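Local coordinates for protein alginate lyase, family PL7 (Zobellia galactanivorans, PDB 3ZPY) that probably cleaves alginate by beta-elimination at its mannuronate and guluronate linkages, this chain being the catalytic PL7 lyase domain of a longer protein, at residues 122-127 with 184-189; 162-165 with 170-173; 191-196 with 201-206; 215-220 with 243-248. All blocks are in the same frame, centred on the assembly; numbering follows the deposited sequence. Where two conformers were deposited one is given.

Interaction 1. Residues 122-127 with 184-189; sequences GQIHGP and CKLVYS
Ile-124 meets Leu-186 and Tyr-188 in a purely apolar, fully buried contact. Toward Leu-186 it turns the root of its longer branch: Ile-124 CG1 lies 3.9 Å from Leu-186 CD2, and the two side chains slant across one another. The same methyl of Leu-186 also rests over the strand itself, with Leu-186 CD2 4.1 Å from Gln-123 C. Both segments are strands, their axes 8.9 Å apart and nearly parallel at 13°, and they belong to the two facing antiparallel sheets of the beta-jelly-roll sandwich of PL7 lyases, a concanavalin-like fold. Contact with the aromatic residue is made by both ends of the isoleucine. Ile-124 CD1 approaches the ring obliquely, 4.0 Å from Tyr-188 CB, and Ile-124 CG2 also comes to 4.0 Å from Tyr-188 CD2. With chi1 at -61°, CG1 stands beside the backbone N and CG2 opposite it; the CG1-CD1 branch runs along the leucine to the tyrosine, while CG2 adds a second contact with the tyrosine ring. Around these three residues, Phe-217 packs on both Ile-124 and Leu-186, and Val-139 on both Ile-124 and Tyr-188. On the reverse side of strand 122-125, His-125 ND1 is hydrogen-bonded to Asp-138 OD1.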
loop_
_atom_site.group_PDB
_atom_site.type_symbol
_atom_site.label_atom_id
_atom_site.label_comp_id
_atom_site.label_asym_id
_atom_site.label_seq_id
_atom_site.Cartn_x
_atom_site.Cartn_y
_atom_site.Cartn_z
ATOM N N GLY A 122 -2.208 2.382 -1.390
ATOM C CA GLY A 122 -2.368 1.506 -2.549
ATOM C C GLY A 122 -1.259 1.872 -3.518
ATOM O O GLY A 122 -0.778 3.014 -3.523
ATOM N N GLN A 123 -0.856 0.887 -4.310
ATOM C CA GLN A 123 0.259 1.048 -5.235
ATOM C C GLN A 123 0.099 0.228 -6.492
ATOM O O GLN A 123 -0.562 -0.814 -6.455
ATOM C CB GLN A 123 1.606 0.578 -4.671
ATOM C CG GLN A 123 2.091 1.074 -3.319
ATOM C CD GLN A 123 3.236 0.125 -2.893
ATOM O OE1 GLN A 123 3.155 -0.481 -1.817
ATOM N NE2 GLN A 123 4.196 -0.063 -3.727
ATOM N N ILE A 124 0.808 0.688 -7.572
ATOM C CA ILE A 124 1.254 -0.206 -8.587
ATOM C C ILE A 124 2.792 -0.256 -8.514
ATOM O O ILE A 124 3.455 0.795 -8.500
ATOM C CB ILE A 124 0.861 0.287 -10.032
ATOM C CG1 ILE A 124 -0.674 0.380 -10.121
ATOM C CG2 ILE A 124 1.421 -0.653 -11.140
ATOM C CD1 ILE A 124 -1.171 1.233 -11.283
ATOM N N HIS A 125 3.321 -1.484 -8.481
ATOM C CA HIS A 125 4.759 -1.672 -8.502
ATOM C C HIS A 125 5.188 -2.268 -9.811
ATOM O O HIS A 125 4.566 -3.236 -10.285
ATOM C CB HIS A 125 5.197 -2.497 -7.264
ATOM C CG HIS A 125 6.687 -2.468 -7.060
ATOM N ND1 HIS A 125 7.350 -1.433 -6.433
ATOM C CD2 HIS A 125 7.659 -3.313 -7.495
ATOM C CE1 HIS A 125 8.667 -1.679 -6.434
ATOM N NE2 HIS A 125 8.863 -2.825 -7.094
ATOM N N GLY A 126 6.326 -1.779 -10.354
ATOM C CA GLY A 126 6.829 -2.314 -11.607
ATOM C C GLY A 126 8.189 -2.964 -11.448
ATOM O O GLY A 126 8.621 -3.241 -10.333
ATOM N N PRO A 127 8.841 -3.283 -12.563
ATOM C CA PRO A 127 10.128 -3.938 -12.530
ATOM C C PRO A 127 11.226 -3.011 -11.979
ATOM O O PRO A 127 11.211 -1.767 -12.227
ATOM C CB PRO A 127 10.404 -4.281 -14.029
ATOM C CG PRO A 127 9.663 -3.143 -14.763
ATOM C CD PRO A 127 8.379 -2.965 -13.934
ATOM N N CYS A 184 -12.041 3.587 -3.850
ATOM C CA CYS A 184 -10.893 3.928 -4.717
ATOM C C CYS A 184 -10.885 2.979 -5.884
ATOM O O CYS A 184 -11.228 1.791 -5.744
ATOM C CB CYS A 184 -9.573 3.729 -3.950
ATOM S SG CYS A 184 -9.438 4.654 -2.426
ATOM N N LYS A 185 -10.513 3.492 -7.064
ATOM C CA LYS A 185 -10.373 2.669 -8.258
ATOM C C LYS A 185 -9.076 3.112 -8.930
ATOM O O LYS A 185 -8.999 4.254 -9.405
ATOM C CB LYS A 185 -11.604 2.834 -9.152
ATOM C CG LYS A 185 -11.557 1.960 -10.418
ATOM C CD LYS A 185 -12.878 1.914 -11.172
ATOM C CE LYS A 185 -13.314 3.206 -11.755
ATOM N NZ LYS A 185 -14.419 3.114 -12.777
ATOM N N LEU A 186 -8.106 2.217 -9.006
ATOM C CA LEU A 186 -6.759 2.505 -9.586
ATOM C C LEU A 186 -6.660 1.687 -10.857
ATOM O O LEU A 186 -6.822 0.451 -10.842
ATOM C CB LEU A 186 -5.747 2.101 -8.547
ATOM C CG LEU A 186 -4.302 2.434 -8.908
ATOM C CD1 LEU A 186 -4.126 3.931 -9.097
ATOM C CD2 LEU A 186 -3.375 1.878 -7.815
ATOM N N VAL A 187 -6.476 2.376 -11.977
ATOM C CA VAL A 187 -6.536 1.748 -13.313
ATOM C C VAL A 187 -5.190 2.010 -13.970
ATOM O O VAL A 187 -4.709 3.128 -13.971
ATOM C CB VAL A 187 -7.669 2.290 -14.149
ATOM C CG1 VAL A 187 -7.724 1.523 -15.478
ATOM C CG2 VAL A 187 -9.065 2.086 -13.433
ATOM N N TYR A 188 -4.683 0.993 -14.650
ATOM C CA TYR A 188 -3.525 1.124 -15.544
ATOM C C TYR A 188 -3.999 0.528 -16.862
ATOM O O TYR A 188 -4.278 -0.669 -16.929
ATOM C CB TYR A 188 -2.321 0.296 -14.968
ATOM C CG TYR A 188 -0.942 0.693 -15.479
ATOM C CD1 TYR A 188 -0.721 1.676 -16.482
ATOM C CD2 TYR A 188 0.173 0.133 -14.871
ATOM C CE1 TYR A 188 0.606 1.994 -16.933
ATOM C CE2 TYR A 188 1.512 0.453 -15.282
ATOM C CZ TYR A 188 1.700 1.411 -16.278
ATOM O OH TYR A 188 3.049 1.688 -16.663
ATOM N N SER A 189 -4.120 1.406 -17.880
ATOM C CA SER A 189 -4.718 1.006 -19.168
ATOM C C SER A 189 -4.267 1.962 -20.198
ATOM O O SER A 189 -4.221 3.183 -19.960
ATOM C CB SER A 189 -6.276 1.014 -19.066
ATOM O OG SER A 189 -6.828 0.564 -20.312
#

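Interaction 2. Residues 162-165 with 170-173; sequences YVTE and SQTF
Thr-164, in the single-turn helix 162-165, packs on Ser-170 and Gln-171 where the chain enters strand 171-177, so the contact closes a short helix-containing connection between the antiparallel neighbours 154-160 and 171-177 of one sheet of the jelly roll. The close part belongs to the threonine. Its CB and hydroxyl stand over the backbone of Ser-170, with Thr-164 OG1 3.6 Å from Ser-170 CA. That hydroxyl is bound elsewhere, to Ile-159 O, which ties the helix back to the preceding strand. The CA atoms of Thr-164 and Ser-170 approach to 4.8 Å, yet the contact is one of packing alone. Toward solvent it becomes looser: Glu-165 offers little more than its backbone, Glu-165 CA lying 4.3 Å from Ser-170 N, and its carboxylate turns to Arg-141 in a salt bridge. Ser-170 is likewise exposed. On the inner side, Phe-203 touches both Thr-164 and Gln-171 and so bounds the pair from the opposing sheet. Gln-171 keeps CG beside its backbone N (chi1 -67°) and runs extended from there, which carries its amide obliquely past the threonine methyl, with Gln-171 NE2 3.9 Å from Thr-164 CG2.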
loop_
_atom_site.group_PDB
_atom_site.type_symbol
_atom_site.label_atom_id
_atom_site.label_comp_id
_atom_site.label_asym_id
_atom_site.label_seq_id
_atom_site.Cartn_x
_atom_site.Cartn_y
_atom_site.Cartn_z
ATOM N N TYR A 162 6.861 6.564 -9.832
ATOM C CA TYR A 162 7.536 6.969 -11.088
ATOM C C TYR A 162 6.678 7.955 -11.915
ATOM O O TYR A 162 7.154 8.967 -12.394
ATOM C CB TYR A 162 7.816 5.725 -11.910
ATOM C CG TYR A 162 8.563 5.990 -13.128
ATOM C CD1 TYR A 162 8.000 6.707 -14.216
ATOM C CD2 TYR A 162 9.918 5.675 -13.163
ATOM C CE1 TYR A 162 8.750 6.993 -15.343
ATOM C CE2 TYR A 162 10.697 5.959 -14.297
ATOM C CZ TYR A 162 10.086 6.628 -15.405
ATOM O OH TYR A 162 10.806 6.984 -16.516
ATOM N N VAL A 163 5.363 7.692 -11.924
ATOM C CA VAL A 163 4.494 8.381 -12.855
ATOM C C VAL A 163 4.424 9.912 -12.562
ATOM O O VAL A 163 4.214 10.685 -13.477
ATOM C CB VAL A 163 3.049 7.763 -12.860
ATOM C CG1 VAL A 163 2.307 8.039 -11.551
ATOM C CG2 VAL A 163 2.299 8.219 -14.119
ATOM N N THR A 164 4.694 10.310 -11.323
ATOM C CA THR A 164 4.814 11.741 -10.973
ATOM C C THR A 164 6.280 12.080 -10.716
ATOM O O THR A 164 6.772 13.085 -11.258
ATOM C CB THR A 164 3.893 12.166 -9.831
ATOM O OG1 THR A 164 4.186 11.364 -8.704
ATOM C CG2 THR A 164 2.450 12.133 -10.223
ATOM N N GLU A 165 6.937 11.329 -9.830
ATOM C CA GLU A 165 8.307 11.756 -9.450
ATOM C C GLU A 165 9.301 11.887 -10.591
ATOM O O GLU A 165 10.242 12.674 -10.476
ATOM C CB GLU A 165 8.817 10.795 -8.379
ATOM C CG GLU A 165 8.071 10.803 -7.071
ATOM C CD GLU A 165 8.666 9.743 -6.172
ATOM O OE1 GLU A 165 9.889 9.402 -6.220
ATOM O OE2 GLU A 165 7.963 9.274 -5.326
ATOM N N SER A 170 6.047 14.978 -7.624
ATOM C CA SER A 170 4.831 14.447 -6.962
ATOM C C SER A 170 3.699 15.488 -7.025
ATOM O O SER A 170 3.945 16.706 -7.077
ATOM C CB SER A 170 5.221 14.111 -5.532
ATOM O OG SER A 170 5.608 15.305 -4.835
ATOM N N GLN A 171 2.464 15.019 -6.941
ATOM C CA GLN A 171 1.286 15.935 -7.071
ATOM C C GLN A 171 0.429 15.723 -5.827
ATOM O O GLN A 171 0.280 14.612 -5.283
ATOM C CB GLN A 171 0.456 15.614 -8.298
ATOM C CG GLN A 171 1.241 15.932 -9.559
ATOM C CD GLN A 171 0.473 15.694 -10.838
ATOM O OE1 GLN A 171 -0.740 15.814 -10.839
ATOM N NE2 GLN A 171 1.153 15.397 -11.909
ATOM N N THR A 172 -0.111 16.827 -5.320
ATOM C CA THR A 172 -0.973 16.787 -4.146
ATOM C C THR A 172 -2.329 17.461 -4.449
ATOM O O THR A 172 -2.445 18.340 -5.276
ATOM C CB THR A 172 -0.365 17.481 -2.900
ATOM O OG1 THR A 172 -0.120 18.873 -3.206
ATOM C CG2 THR A 172 0.935 16.771 -2.463
ATOM N N PHE A 173 -3.308 17.024 -3.679
ATOM C CA PHE A 173 -4.706 17.431 -3.864
ATOM C C PHE A 173 -5.353 17.648 -2.515
ATOM O O PHE A 173 -5.373 16.729 -1.663
ATOM C CB PHE A 173 -5.476 16.375 -4.696
ATOM C CG PHE A 173 -4.810 16.079 -5.988
ATOM C CD1 PHE A 173 -5.144 16.834 -7.112
ATOM C CD2 PHE A 173 -3.841 15.024 -6.147
ATOM C CE1 PHE A 173 -4.448 16.668 -8.328
ATOM C CE2 PHE A 173 -3.149 14.885 -7.337
ATOM C CZ PHE A 173 -3.523 15.625 -8.476
#

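Interaction 3. Residues 191-196 with 201-206; sequences GYVELF and SVFRKK
Glu-194 grips two residues of the opposite strand, one with each carboxylate oxygen. Its OE1 forms a salt bridge with Arg-204 NH1 at 3.0 Å, lying near the guanidinium plane, although the nitrogen approaches from above the carboxylate plane. Its OE2 accepts the hydroxyl of Ser-201 through the anti lone pair, Ser-201 OG standing 2.6 Å away. These two bonds fix the rotation of the carboxylate and should favour its charged form. The backbones pair as an antiparallel beta hairpin: Val-193 and Lys-205 exchange two bonds, and Leu-195 N binds Phe-203 O. Leu-195 O then takes Val-202 N at 2.9 Å and, weakly, Phe-203 N, so that Val-202 and Phe-203 both face Leu-195 in a classic beta bulge, where Val-202 CG2 touches Leu-195 CD2 (3.9 Å). On the face of Glu-194, the Tyr-192 ring is sandwiched. The Arg-204 guanidinium lies flat on one side, its plane 9° from that of the ring and Arg-204 CZ 3.7 Å from the Tyr-192 centroid, a cation-pi stack. Over the other side comes a CH-pi contact from Lys-206 CB, also 3.7 Å from that centroid. The opposite face is largely apolar, with Lys-205 at its end. There Leu-195 and Phe-203 pack on Ile-159 of strand 154-160, Val-193 and Phe-203 on Val-163 of helix 162-165, while beyond strand 192-197 the sheet continues into strand 182-189.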
loop_
_atom_site.group_PDB
_atom_site.type_symbol
_atom_site.label_atom_id
_atom_site.label_comp_id
_atom_site.label_asym_id
_atom_site.label_seq_id
_atom_site.Cartn_x
_atom_site.Cartn_y
_atom_site.Cartn_z
ATOM N N GLY A 191 -1.394 2.662 -21.163
ATOM C CA GLY A 191 -0.246 3.250 -20.642
ATOM C C GLY A 191 -0.522 4.435 -19.711
ATOM O O GLY A 191 0.378 5.069 -19.262
ATOM N N TYR A 192 -1.777 4.708 -19.362
ATOM C CA TYR A 192 -2.130 5.716 -18.376
ATOM C C TYR A 192 -2.355 5.089 -16.999
ATOM O O TYR A 192 -3.010 4.046 -16.887
ATOM C CB TYR A 192 -3.458 6.413 -18.726
ATOM C CG TYR A 192 -3.333 7.388 -19.893
ATOM C CD1 TYR A 192 -3.304 6.916 -21.243
ATOM C CD2 TYR A 192 -3.364 8.759 -19.658
ATOM C CE1 TYR A 192 -3.235 7.833 -22.310
ATOM C CE2 TYR A 192 -3.213 9.661 -20.755
ATOM C CZ TYR A 192 -3.218 9.192 -22.016
ATOM O OH TYR A 192 -3.113 10.016 -23.169
ATOM N N VAL A 193 -1.842 5.753 -15.939
ATOM C CA VAL A 193 -2.131 5.414 -14.527
ATOM C C VAL A 193 -3.158 6.404 -14.053
ATOM O O VAL A 193 -3.057 7.611 -14.272
ATOM C CB VAL A 193 -0.847 5.572 -13.708
ATOM C CG1 VAL A 193 -1.154 5.388 -12.249
ATOM C CG2 VAL A 193 0.149 4.548 -14.223
ATOM N N GLU A 194 -4.225 5.876 -13.427
ATOM C CA GLU A 194 -5.372 6.714 -13.009
ATOM C C GLU A 194 -5.989 6.279 -11.730
ATOM O O GLU A 194 -6.127 5.063 -11.481
ATOM C CB GLU A 194 -6.414 6.749 -14.113
ATOM C CG GLU A 194 -7.632 7.641 -13.825
ATOM C CD GLU A 194 -8.409 7.915 -15.083
ATOM O OE1 GLU A 194 -8.226 7.164 -16.101
ATOM O OE2 GLU A 194 -9.154 8.907 -15.109
ATOM N N LEU A 195 -6.269 7.292 -10.894
ATOM C CA LEU A 195 -7.069 7.053 -9.665
ATOM C C LEU A 195 -8.360 7.744 -9.743
ATOM O O LEU A 195 -8.422 8.940 -9.976
ATOM C CB LEU A 195 -6.265 7.565 -8.441
ATOM C CG LEU A 195 -6.914 7.366 -7.062
ATOM C CD1 LEU A 195 -7.010 5.907 -6.623
ATOM C CD2 LEU A 195 -6.141 8.176 -6.033
ATOM N N PHE A 196 -9.426 6.984 -9.412
ATOM C CA PHE A 196 -10.748 7.522 -9.140
ATOM C C PHE A 196 -10.989 7.411 -7.624
ATOM O O PHE A 196 -10.629 6.410 -6.967
ATOM C CB PHE A 196 -11.869 6.711 -9.848
ATOM C CG PHE A 196 -11.805 6.727 -11.384
ATOM C CD1 PHE A 196 -10.925 5.859 -12.086
ATOM C CD2 PHE A 196 -12.742 7.418 -12.111
ATOM C CE1 PHE A 196 -10.847 5.940 -13.491
ATOM C CE2 PHE A 196 -12.695 7.499 -13.486
ATOM C CZ PHE A 196 -11.780 6.732 -14.157
ATOM N N SER A 201 -12.544 10.952 -11.336
ATOM C CA SER A 201 -11.091 10.859 -11.674
ATOM C C SER A 201 -10.360 12.020 -11.021
ATOM O O SER A 201 -10.569 13.196 -11.372
ATOM C CB SER A 201 -10.890 10.898 -13.165
ATOM O OG SER A 201 -9.520 10.948 -13.461
ATOM N N VAL A 202 -9.463 11.644 -10.109
ATOM C CA VAL A 202 -8.705 12.704 -9.397
ATOM C C VAL A 202 -7.236 12.857 -9.843
ATOM O O VAL A 202 -6.586 13.854 -9.575
ATOM C CB VAL A 202 -8.785 12.542 -7.858
ATOM C CG1 VAL A 202 -10.244 12.542 -7.410
ATOM C CG2 VAL A 202 -8.167 11.229 -7.423
ATOM N N PHE A 203 -6.787 11.860 -10.586
ATOM C CA PHE A 203 -5.368 11.865 -11.106
ATOM C C PHE A 203 -5.342 10.948 -12.316
ATOM O O PHE A 203 -5.766 9.795 -12.195
ATOM C CB PHE A 203 -4.404 11.303 -10.044
ATOM C CG PHE A 203 -3.028 11.186 -10.600
ATOM C CD1 PHE A 203 -2.216 12.260 -10.721
ATOM C CD2 PHE A 203 -2.623 9.943 -11.082
ATOM C CE1 PHE A 203 -0.944 12.138 -11.330
ATOM C CE2 PHE A 203 -1.373 9.796 -11.652
ATOM C CZ PHE A 203 -0.535 10.885 -11.772
ATOM N N ARG A 204 -4.763 11.409 -13.405
ATOM C CA ARG A 204 -4.611 10.545 -14.560
ATOM C C ARG A 204 -3.383 11.048 -15.315
ATOM O O ARG A 204 -3.342 12.259 -15.666
ATOM C CB ARG A 204 -5.870 10.639 -15.456
ATOM C CG ARG A 204 -5.700 9.925 -16.778
ATOM C CD ARG A 204 -6.990 9.923 -17.591
ATOM N NE ARG A 204 -6.735 9.682 -19.016
ATOM C CZ ARG A 204 -6.648 8.464 -19.572
ATOM N NH1 ARG A 204 -6.895 7.380 -18.830
ATOM N NH2 ARG A 204 -6.435 8.367 -20.883
ATOM N N LYS A 205 -2.440 10.130 -15.676
ATOM C CA LYS A 205 -1.211 10.584 -16.312
ATOM C C LYS A 205 -0.617 9.425 -17.062
ATOM O O LYS A 205 -0.578 8.298 -16.567
ATOM C CB LYS A 205 -0.220 11.118 -15.257
ATOM C CG LYS A 205 0.989 11.824 -15.904
ATOM C CD LYS A 205 1.746 12.599 -14.802
ATOM C CE LYS A 205 2.984 13.353 -15.347
ATOM N NZ LYS A 205 2.514 14.370 -16.305
ATOM N N LYS A 206 -0.097 9.725 -18.259
ATOM C CA LYS A 206 0.584 8.721 -19.084
ATOM C C LYS A 206 1.985 8.398 -18.538
ATOM O O LYS A 206 2.738 9.324 -18.198
ATOM C CB LYS A 206 0.369 8.986 -20.555
ATOM C CG LYS A 206 0.783 7.860 -21.489
ATOM C CD LYS A 206 0.821 8.329 -22.935
ATOM C CE LYS A 206 0.741 7.155 -23.898
ATOM N NZ LYS A 206 -0.391 6.246 -23.572
#

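Interaction 4. Residues 215-220 with 243-248; sequences NYFKVG and LSVTHN
Phe-217 brings CD2 and CE2 of its ring obliquely against the methyls of Val-245, a residue with two conformers; in one of them Phe-217 CD2 is 3.8 Å from Val-245 CG2. The His-247 imidazole also approaches obliquely, its CE1 coming to 4.2 Å from Phe-217 CE2. Further along, Val-219 and Leu-243 point at each other and meet tip to tip: Val-219 CG1 is 4.0 Å from Leu-243 CD1 and 4.1 Å from Leu-243 CD2, so one valine methyl nestles against both ends of the leucine fork. It is the torsion of Val-219 (chi1 64°), placing CG1 between the backbone N and carbonyl carbon, that aims this methyl at the leucine. Strands 216-219 and 243-247 run antiparallel at 171° with their axes 9.9 Å apart, a face-to-face packing of the two sheets of the jelly roll rather than a pairing within one. Trp-15 touches Val-219, Leu-243 and Val-245, and Met-99 touches Phe-217 and Val-219, filling in around both pairs. Near the C-terminus Trp-90 meets the rings of both Phe-217 and His-247. At this end there is also a polar link: His-247 NE2 is hydrogen-bonded to Glu-81 OE2, and Glu-81 OE1 accepts Phe-217 N. The two sheets are therefore joined here by dispersion and the exclusion of water along most of the contact, with Glu-81 adding a polar tie between the strands at its margin.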
loop_
_atom_site.group_PDB
_atom_site.type_symbol
_atom_site.label_atom_id
_atom_site.label_comp_id
_atom_site.label_asym_id
_atom_site.label_seq_id
_atom_site.Cartn_x
_atom_site.Cartn_y
_atom_site.Cartn_z
ATOM N N ASN A 215 4.152 -5.274 -13.972
ATOM C CA ASN A 215 3.443 -4.561 -12.908
ATOM C C ASN A 215 2.643 -5.510 -12.049
ATOM O O ASN A 215 2.182 -6.572 -12.473
ATOM C CB ASN A 215 2.505 -3.503 -13.482
ATOM C CG ASN A 215 3.223 -2.508 -14.350
ATOM O OD1 ASN A 215 4.017 -1.644 -13.861
ATOM N ND2 ASN A 215 3.063 -2.695 -15.675
ATOM N N TYR A 216 2.412 -5.035 -10.840
ATOM C CA TYR A 216 1.432 -5.689 -9.961
ATOM C C TYR A 216 0.891 -4.686 -8.931
ATOM O O TYR A 216 1.519 -3.636 -8.670
ATOM C CB TYR A 216 2.018 -6.866 -9.197
ATOM C CG TYR A 216 3.245 -6.596 -8.362
ATOM C CD1 TYR A 216 4.522 -6.617 -8.926
ATOM C CD2 TYR A 216 3.125 -6.312 -6.995
ATOM C CE1 TYR A 216 5.696 -6.434 -8.133
ATOM C CE2 TYR A 216 4.258 -6.111 -6.223
ATOM C CZ TYR A 216 5.503 -6.141 -6.767
ATOM O OH TYR A 216 6.631 -5.990 -5.936
ATOM N N PHE A 217 -0.325 -4.966 -8.439
ATOM C CA PHE A 217 -0.886 -4.112 -7.425
ATOM C C PHE A 217 -0.381 -4.499 -6.015
ATOM O O PHE A 217 -0.093 -5.672 -5.744
ATOM C CB PHE A 217 -2.411 -4.275 -7.421
ATOM C CG PHE A 217 -3.055 -3.628 -8.612
ATOM C CD1 PHE A 217 -2.998 -2.249 -8.782
ATOM C CD2 PHE A 217 -3.721 -4.408 -9.540
ATOM C CE1 PHE A 217 -3.654 -1.662 -9.875
ATOM C CE2 PHE A 217 -4.387 -3.827 -10.643
ATOM C CZ PHE A 217 -4.370 -2.451 -10.769
ATOM N N LYS A 218 -0.379 -3.478 -5.151
ATOM C CA LYS A 218 -0.212 -3.719 -3.669
ATOM C C LYS A 218 -1.221 -2.868 -2.980
ATOM O O LYS A 218 -1.571 -1.771 -3.463
ATOM C CB LYS A 218 1.180 -3.464 -3.126
ATOM C CG LYS A 218 2.313 -4.095 -3.885
ATOM C CD LYS A 218 3.611 -4.060 -3.060
ATOM C CE LYS A 218 3.642 -5.142 -2.047
ATOM N NZ LYS A 218 4.544 -5.007 -0.909
ATOM N N VAL A 219 -1.635 -3.319 -1.780
ATOM C CA VAL A 219 -2.618 -2.494 -1.062
ATOM C C VAL A 219 -2.497 -2.820 0.417
ATOM O O VAL A 219 -2.288 -3.981 0.809
ATOM C CB VAL A 219 -4.086 -2.738 -1.571
ATOM C CG1 VAL A 219 -4.561 -4.178 -1.300
ATOM C CG2 VAL A 219 -5.086 -1.770 -1.022
ATOM N N GLY A 220 -2.665 -1.799 1.254
ATOM C CA GLY A 220 -2.383 -2.043 2.677
ATOM C C GLY A 220 -1.902 -0.713 3.292
ATOM O O GLY A 220 -2.425 0.407 3.005
ATOM N N LEU A 243 -12.438 -5.241 -1.564
ATOM C CA LEU A 243 -11.231 -5.289 -2.384
ATOM C C LEU A 243 -11.482 -6.236 -3.555
ATOM O O LEU A 243 -11.891 -7.374 -3.368
ATOM C CB LEU A 243 -10.109 -5.895 -1.520
ATOM C CG LEU A 243 -8.765 -6.115 -2.270
ATOM C CD1 LEU A 243 -8.118 -4.885 -2.893
ATOM C CD2 LEU A 243 -7.778 -6.754 -1.303
ATOM N N SER A 244 -11.120 -5.777 -4.737
ATOM C CA SER A 244 -11.012 -6.691 -5.868
ATOM C C SER A 244 -10.047 -6.177 -6.889
ATOM O O SER A 244 -9.849 -4.967 -7.015
ATOM C CB SER A 244 -12.374 -6.875 -6.520
ATOM O OG SER A 244 -12.766 -5.701 -7.160
ATOM N N VAL A 245 -9.444 -7.105 -7.626
ATOM C CA VAL A 245 -8.630 -6.758 -8.790
ATOM C C VAL A 245 -9.297 -7.386 -10.034
ATOM O O VAL A 245 -9.774 -8.520 -9.964
ATOM C CB VAL A 245 -7.176 -7.212 -8.619
ATOM C CG1 VAL A 245 -6.469 -7.182 -9.955
ATOM C CG2 VAL A 245 -6.462 -6.239 -7.727
ATOM N N THR A 246 -9.371 -6.580 -11.102
ATOM C CA THR A 246 -9.971 -7.028 -12.373
ATOM C C THR A 246 -8.948 -6.810 -13.477
ATOM O O THR A 246 -8.293 -5.761 -13.554
ATOM C CB THR A 246 -11.246 -6.247 -12.668
ATOM O OG1 THR A 246 -12.089 -6.340 -11.561
ATOM C CG2 THR A 246 -11.916 -6.783 -13.893
ATOM N N HIS A 247 -8.829 -7.813 -14.317
ATOM C CA HIS A 247 -7.994 -7.745 -15.523
ATOM C C HIS A 247 -8.821 -8.107 -16.714
ATOM O O HIS A 247 -9.479 -9.212 -16.709
ATOM C CB HIS A 247 -6.752 -8.677 -15.440
ATOM C CG HIS A 247 -5.819 -8.298 -14.312
ATOM N ND1 HIS A 247 -5.006 -7.193 -14.438
ATOM C CD2 HIS A 247 -5.609 -8.834 -13.033
ATOM C CE1 HIS A 247 -4.247 -7.070 -13.344
ATOM N NE2 HIS A 247 -4.657 -8.049 -12.440
ATOM N N ASN A 248 -8.831 -7.198 -17.697
ATOM C CA ASN A 248 -9.608 -7.395 -18.917
ATOM C C ASN A 248 -8.698 -7.306 -20.123
ATOM O O ASN A 248 -7.706 -6.544 -20.056
ATOM C CB ASN A 248 -10.734 -6.339 -19.039
ATOM C CG ASN A 248 -11.716 -6.362 -17.870
ATOM O OD1 ASN A 248 -12.497 -7.316 -17.707
ATOM N ND2 ASN A 248 -11.683 -5.330 -17.067
ATOM O OXT ASN A 248 -8.977 -7.982 -21.172
#

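The four contacts lie within one jelly-roll domain. Interactions 1 and 4 both span its two sheets, with centres 7 Å apart; they meet where strands 117-125 and 216-219 pair and Ile-124 touches Phe-217. Interaction 3 lies within the seven-stranded sheet, its centre 9 Å from that of interaction 1, and strand 192-197 pairs with 182-189. Interaction 2 joins helix 162-165 to a strand of the other sheet, 11 Å from interaction 3 between centres, and touches it through Phe-203; its centre is 20 Å from that of interaction 4. Along the chain interaction 2 is nested inside interaction 1, followed by 3 and then 4. Interactions 1 and 4 thus bring sequence-distant strands together across the sandwich, with 2 and 3 as local contacts beside them.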